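PDB 3ON7: oxidoreductase, iron/ascorbate family from Shewanella oneidensis, which probably uses iron(II), 2-oxoglutarate and oxygen to convert arginine to guanidine and glutamate semialdehyde, and 2-oxoglutarate to ethylene. Local coordinates for residues B[212-217]-B[224-229]; B[174-179]-B[249-254]. All blocks are in the same frame, centred on the assembly; numbering follows the deposited sequence.

Interaction 1. Residues B[212-217]-B[224-229]; sequences INIGDM and GYFPST
Ile214 and Ser228 contribute most of the surface joining the end of strand 210-214 to the loop that follows helix 216-221, and Phe226 adds a third share. The isoleucine lies along the loop backbone, its CB 3.1 Å from Pro227 O, a tight approach. With chi1 at -61°, CG2 stands anti to its own nitrogen and reaches the same carbonyl, whereas the CG1 branch carries Ile214 CD1 to within 3.8 Å of Phe226 CB, the two side chains crossing at about a right angle. The phenyl ring then leads off to Val19 and Arg23 of helix 14-25.

Ser228 forms the polar half. Ser228 OG, anti to the backbone nitrogen (chi1 176°), donates to Asp216 OD1 at 2.7 Å, meeting it on the anti side and 34° out of the carboxylate plane. Asp216 OD2 is salt-bridged to Arg273 of helix 266-277. With an alanine in place of Asp216, Ser228 OG would probably lose its main acceptor and Arg273 a charge partner. A water donates to Ile214 O (2.8 Å) and accepts from Thr229 N (3.1 Å), bridging the two backbones.

A strand running through the N-cap Gly215 into a short helix, with a loop returning to His231, is consistent with the route by which the double-stranded beta-helix of 2-oxoglutarate oxygenases delivers the distal histidine of its iron site.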
loop_
_atom_site.group_PDB
_atom_site.type_symbol
_atom_site.label_atom_id
_atom_site.label_comp_id
_atom_site.label_asym_id
_atom_site.label_seq_id
_atom_site.Cartn_x
_atom_site.Cartn_y
_atom_site.Cartn_z
ATOM N N ILE B 212 15.392 -6.198 -26.344
ATOM C CA ILE B 212 15.270 -6.986 -25.137
ATOM C C ILE B 212 16.381 -6.616 -24.187
ATOM O O ILE B 212 17.546 -6.549 -24.586
ATOM C CB ILE B 212 15.339 -8.484 -25.449
ATOM C CG1 ILE B 212 14.168 -8.883 -26.365
ATOM C CG2 ILE B 212 15.305 -9.320 -24.167
ATOM C CD1 ILE B 212 14.563 -9.034 -27.791
ATOM N N ASN B 213 16.031 -6.385 -22.920
ATOM C CA ASN B 213 17.033 -6.036 -21.934
ATOM C C ASN B 213 16.896 -6.798 -20.611
ATOM O O ASN B 213 15.801 -7.188 -20.205
ATOM C CB ASN B 213 17.086 -4.522 -21.748
ATOM C CG ASN B 213 15.898 -3.966 -20.978
ATOM O OD1 ASN B 213 14.805 -3.748 -21.527
ATOM N ND2 ASN B 213 16.119 -3.686 -19.700
ATOM N N ILE B 214 18.051 -7.076 -20.015
ATOM C CA ILE B 214 18.191 -7.669 -18.687
ATOM C C ILE B 214 17.680 -6.672 -17.659
ATOM O O ILE B 214 17.939 -5.472 -17.796
ATOM C CB ILE B 214 19.686 -7.889 -18.366
ATOM C CG1 ILE B 214 20.335 -8.836 -19.373
ATOM C CG2 ILE B 214 19.907 -8.394 -16.890
ATOM C CD1 ILE B 214 19.738 -10.256 -19.432
ATOM N N GLY B 215 16.976 -7.168 -16.640
ATOM C CA GLY B 215 16.523 -6.353 -15.498
ATOM C C GLY B 215 17.220 -6.775 -14.199
ATOM O O GLY B 215 17.870 -7.835 -14.146
ATOM N N ASP B 216 17.099 -5.945 -13.155
ATOM C CA ASP B 216 17.851 -6.155 -11.908
ATOM C C ASP B 216 17.724 -7.554 -11.325
ATOM O O ASP B 216 18.690 -8.103 -10.782
ATOM C CB ASP B 216 17.426 -5.158 -10.829
ATOM C CG ASP B 216 17.922 -3.770 -11.109
ATOM O OD1 ASP B 216 18.753 -3.650 -12.033
ATOM O OD2 ASP B 216 17.472 -2.815 -10.430
HETATM N N MSE B 217 16.536 -8.130 -11.411
HETATM C CA MSE B 217 16.342 -9.462 -10.860
HETATM C C MSE B 217 17.118 -10.583 -11.590
HETATM O O MSE B 217 17.513 -11.550 -10.950
HETATM C CB MSE B 217 14.865 -9.777 -10.729
HETATM C CG MSE B 217 14.231 -9.100 -9.517
HETATM SE SE MSE B 217 12.331 -9.340 -9.567
HETATM C CE MSE B 217 11.832 -8.106 -8.169
ATOM N N GLY B 224 25.584 -11.026 -11.489
ATOM C CA GLY B 224 26.268 -9.972 -12.249
ATOM C C GLY B 224 26.769 -10.374 -13.621
ATOM O O GLY B 224 27.261 -9.535 -14.356
ATOM N N TYR B 225 26.641 -11.647 -13.985
ATOM C CA TYR B 225 27.088 -12.115 -15.299
ATOM C C TYR B 225 26.303 -11.443 -16.417
ATOM O O TYR B 225 26.886 -11.079 -17.432
ATOM C CB TYR B 225 26.976 -13.628 -15.435
ATOM C CG TYR B 225 27.559 -14.169 -16.732
ATOM C CD1 TYR B 225 28.933 -14.371 -16.878
ATOM C CD2 TYR B 225 26.737 -14.484 -17.807
ATOM C CE1 TYR B 225 29.476 -14.881 -18.074
ATOM C CE2 TYR B 225 27.266 -14.980 -19.006
ATOM C CZ TYR B 225 28.633 -15.174 -19.129
ATOM O OH TYR B 225 29.140 -15.662 -20.306
ATOM N N PHE B 226 24.991 -11.283 -16.223
ATOM C CA PHE B 226 24.166 -10.496 -17.130
ATOM C C PHE B 226 23.856 -9.161 -16.477
ATOM O O PHE B 226 23.172 -9.122 -15.470
ATOM C CB PHE B 226 22.871 -11.239 -17.472
ATOM C CG PHE B 226 23.088 -12.451 -18.332
ATOM C CD1 PHE B 226 23.549 -12.315 -19.636
ATOM C CD2 PHE B 226 22.858 -13.721 -17.843
ATOM C CE1 PHE B 226 23.766 -13.426 -20.436
ATOM C CE2 PHE B 226 23.080 -14.844 -18.638
ATOM C CZ PHE B 226 23.527 -14.693 -19.937
ATOM N N PRO B 227 24.363 -8.056 -17.043
ATOM C CA PRO B 227 24.148 -6.769 -16.387
ATOM C C PRO B 227 22.771 -6.156 -16.669
ATOM O O PRO B 227 22.283 -6.247 -17.801
ATOM C CB PRO B 227 25.266 -5.904 -16.958
ATOM C CG PRO B 227 25.490 -6.477 -18.347
ATOM C CD PRO B 227 25.315 -7.956 -18.156
ATOM N N SER B 228 22.164 -5.557 -15.640
ATOM C CA SER B 228 21.000 -4.688 -15.804
ATOM C C SER B 228 21.506 -3.289 -16.058
ATOM O O SER B 228 22.076 -2.668 -15.174
ATOM C CB SER B 228 20.132 -4.675 -14.555
ATOM O OG SER B 228 19.059 -3.745 -14.697
ATOM N N THR B 229 21.296 -2.806 -17.273
ATOM C CA THR B 229 21.984 -1.612 -17.783
ATOM C C THR B 229 21.032 -0.392 -17.867
ATOM O O THR B 229 19.815 -0.511 -18.116
ATOM C CB THR B 229 22.618 -1.905 -19.186
ATOM O OG1 THR B 229 23.478 -3.042 -19.097
ATOM C CG2 THR B 229 23.441 -0.739 -19.688
HETATM O O HOH W 1 19.671 -4.173 -19.507
#

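Interaction 2. Residues B[174-179]-B[249-254]; sequences HEDINL and PLFLHP
Asn178 and Leu179 together grip one carbonyl of segment 249-254, Leu252 O. That oxygen accepts from Leu179 N at 3.0 Å, with a C=O...N angle of 163°, and from Asn178 ND2 at 3.1 Å, which comes in from above the carbonyl plane. The asparagine amide reaches it because chi1 of 51° tucks CG between its own N and C; Thr181 OG1 is a second partner of ND2, which probably fixes the turn of the amide. Asn178 CB meanwhile rests squarely over the His253 ring, 3.6 Å from its centroid, a CH-pi contact, and Leu179 CB packs on Pro254 CD at 4.1 Å.

In contrast to this buried, bonded part, Phe251 is partly exposed and meets oxygens by its ring edge, with no hydrogen bond across the segments. Phe251 CD1 lies 3.5 Å from Asn178 OD1, the amide standing nearly perpendicular to the ring, and Phe251 CE1 is 3.8 Å from Asp176 OD1. Asp176 OD2 is hydrogen-bonded to Thr181 OG1 and Asn213 ND2.

His174 and Asp176, with His231, match the His-X-Asp...His facial triad of 2-oxoglutarate-dependent oxygenases, probably an iron site that is vacant in this model.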
loop_
_atom_site.group_PDB
_atom_site.type_symbol
_atom_site.label_atom_id
_atom_site.label_comp_id
_atom_site.label_asym_id
_atom_site.label_seq_id
_atom_site.Cartn_x
_atom_site.Cartn_y
_atom_site.Cartn_z
ATOM N N HIS B 174 17.230 5.102 -16.491
ATOM C CA HIS B 174 16.731 4.217 -15.458
ATOM C C HIS B 174 17.154 2.783 -15.741
ATOM O O HIS B 174 17.542 2.435 -16.883
ATOM C CB HIS B 174 15.200 4.283 -15.424
ATOM C CG HIS B 174 14.554 3.794 -16.689
ATOM N ND1 HIS B 174 14.491 4.557 -17.840
ATOM C CD2 HIS B 174 13.973 2.604 -16.995
ATOM C CE1 HIS B 174 13.880 3.870 -18.792
ATOM N NE2 HIS B 174 13.545 2.687 -18.303
ATOM N N GLU B 175 17.011 1.949 -14.720
ATOM C CA GLU B 175 17.101 0.509 -14.875
ATOM C C GLU B 175 15.764 -0.170 -14.641
ATOM O O GLU B 175 14.930 0.325 -13.915
ATOM C CB GLU B 175 18.121 -0.061 -13.912
ATOM C CG GLU B 175 19.528 0.385 -14.236
ATOM C CD GLU B 175 20.151 1.189 -13.125
ATOM O OE1 GLU B 175 19.482 2.100 -12.569
ATOM O OE2 GLU B 175 21.318 0.887 -12.809
ATOM N N ASP B 176 15.557 -1.304 -15.290
ATOM C CA ASP B 176 14.400 -2.123 -15.017
ATOM C C ASP B 176 14.710 -3.010 -13.835
ATOM O O ASP B 176 15.817 -3.513 -13.707
ATOM C CB ASP B 176 14.055 -2.977 -16.224
ATOM C CG ASP B 176 13.566 -2.142 -17.415
ATOM O OD1 ASP B 176 13.280 -0.920 -17.244
ATOM O OD2 ASP B 176 13.492 -2.718 -18.517
ATOM N N ILE B 177 13.726 -3.188 -12.962
ATOM C CA ILE B 177 13.894 -4.053 -11.806
ATOM C C ILE B 177 13.638 -5.513 -12.112
ATOM O O ILE B 177 14.060 -6.385 -11.359
ATOM C CB ILE B 177 12.958 -3.617 -10.661
ATOM C CG1 ILE B 177 13.526 -4.097 -9.309
ATOM C CG2 ILE B 177 11.528 -4.099 -10.895
ATOM C CD1 ILE B 177 12.615 -3.772 -8.110
ATOM N N ASN B 178 12.923 -5.785 -13.201
ATOM C CA ASN B 178 12.328 -7.108 -13.416
ATOM C C ASN B 178 13.312 -8.109 -14.041
ATOM O O ASN B 178 14.525 -7.918 -13.948
ATOM C CB ASN B 178 11.065 -6.949 -14.248
ATOM C CG ASN B 178 11.305 -6.143 -15.493
ATOM O OD1 ASN B 178 11.512 -4.945 -15.401
ATOM N ND2 ASN B 178 11.355 -6.797 -16.646
ATOM N N LEU B 179 12.802 -9.203 -14.617
ATOM C CA LEU B 179 13.662 -10.262 -15.167
ATOM C C LEU B 179 14.177 -9.869 -16.528
ATOM O O LEU B 179 15.372 -9.641 -16.677
ATOM C CB LEU B 179 12.948 -11.612 -15.213
ATOM C CG LEU B 179 13.913 -12.806 -15.287
ATOM C CD1 LEU B 179 14.716 -12.956 -14.011
ATOM C CD2 LEU B 179 13.165 -14.092 -15.600
ATOM N N PRO B 249 6.157 -1.530 -24.084
ATOM C CA PRO B 249 7.110 -2.370 -23.358
ATOM C C PRO B 249 6.379 -3.434 -22.543
ATOM O O PRO B 249 5.366 -3.114 -21.932
ATOM C CB PRO B 249 7.808 -1.379 -22.416
ATOM C CG PRO B 249 6.785 -0.332 -22.183
ATOM C CD PRO B 249 6.076 -0.176 -23.523
ATOM N N LEU B 250 6.871 -4.673 -22.559
ATOM C CA LEU B 250 6.320 -5.756 -21.733
ATOM C C LEU B 250 7.367 -6.101 -20.669
ATOM O O LEU B 250 8.472 -6.503 -21.007
ATOM C CB LEU B 250 6.015 -6.997 -22.560
ATOM C CG LEU B 250 5.551 -8.231 -21.758
ATOM C CD1 LEU B 250 4.136 -7.962 -21.160
ATOM C CD2 LEU B 250 5.578 -9.485 -22.559
ATOM N N PHE B 251 7.010 -5.925 -19.396
ATOM C CA PHE B 251 7.927 -6.182 -18.273
ATOM C C PHE B 251 7.681 -7.572 -17.697
ATOM O O PHE B 251 6.658 -7.814 -17.043
ATOM C CB PHE B 251 7.760 -5.094 -17.225
ATOM C CG PHE B 251 8.105 -3.712 -17.745
ATOM C CD1 PHE B 251 9.414 -3.234 -17.690
ATOM C CD2 PHE B 251 7.137 -2.920 -18.337
ATOM C CE1 PHE B 251 9.743 -1.993 -18.203
ATOM C CE2 PHE B 251 7.451 -1.667 -18.825
ATOM C CZ PHE B 251 8.754 -1.202 -18.773
ATOM N N LEU B 252 8.599 -8.501 -17.988
ATOM C CA LEU B 252 8.451 -9.892 -17.523
ATOM C C LEU B 252 8.964 -9.906 -16.084
ATOM O O LEU B 252 10.110 -9.522 -15.843
ATOM C CB LEU B 252 9.242 -10.892 -18.410
ATOM C CG LEU B 252 8.772 -11.236 -19.833
ATOM C CD1 LEU B 252 7.357 -11.709 -19.840
ATOM C CD2 LEU B 252 8.925 -10.085 -20.822
ATOM N N HIS B 253 8.098 -10.263 -15.134
ATOM C CA HIS B 253 8.443 -10.302 -13.723
ATOM C C HIS B 253 8.380 -11.758 -13.262
ATOM O O HIS B 253 7.451 -12.468 -13.613
ATOM C CB HIS B 253 7.444 -9.517 -12.866
ATOM C CG HIS B 253 7.583 -8.024 -12.933
ATOM N ND1 HIS B 253 8.099 -7.278 -11.893
ATOM C CD2 HIS B 253 7.216 -7.137 -13.887
ATOM C CE1 HIS B 253 8.061 -5.998 -12.213
ATOM N NE2 HIS B 253 7.531 -5.884 -13.418
ATOM N N PRO B 254 9.336 -12.187 -12.425
ATOM C CA PRO B 254 9.280 -13.545 -11.907
ATOM C C PRO B 254 8.175 -13.708 -10.868
ATOM O O PRO B 254 7.671 -12.718 -10.382
ATOM C CB PRO B 254 10.654 -13.714 -11.269
ATOM C CG PRO B 254 11.044 -12.371 -10.883
ATOM C CD PRO B 254 10.493 -11.456 -11.915
#

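How the interactions relate
Along the chain, both segments of interaction 1 fall between the two of interaction 2: the order is 174-179, 212-217, 224-229, 249-254. Their centres lie 9 Å apart, and both reach the mixed eight-stranded sheet, in which strand 180-184 sits between strands 210-214 and 245-252. They touch directly. Asp216 N approaches Asp176 O at 2.8 Å and Gly215 N approaches Leu179 O at 2.9 Å, both probable hydrogen bonds, while the selenium of Met217 packs on Pro254. The loop 174-179 is thus clasped from both neighbours. It carries two of the three presumed iron ligands, and interaction 1 leads to the third, so both contacts lie beside the probable metal centre.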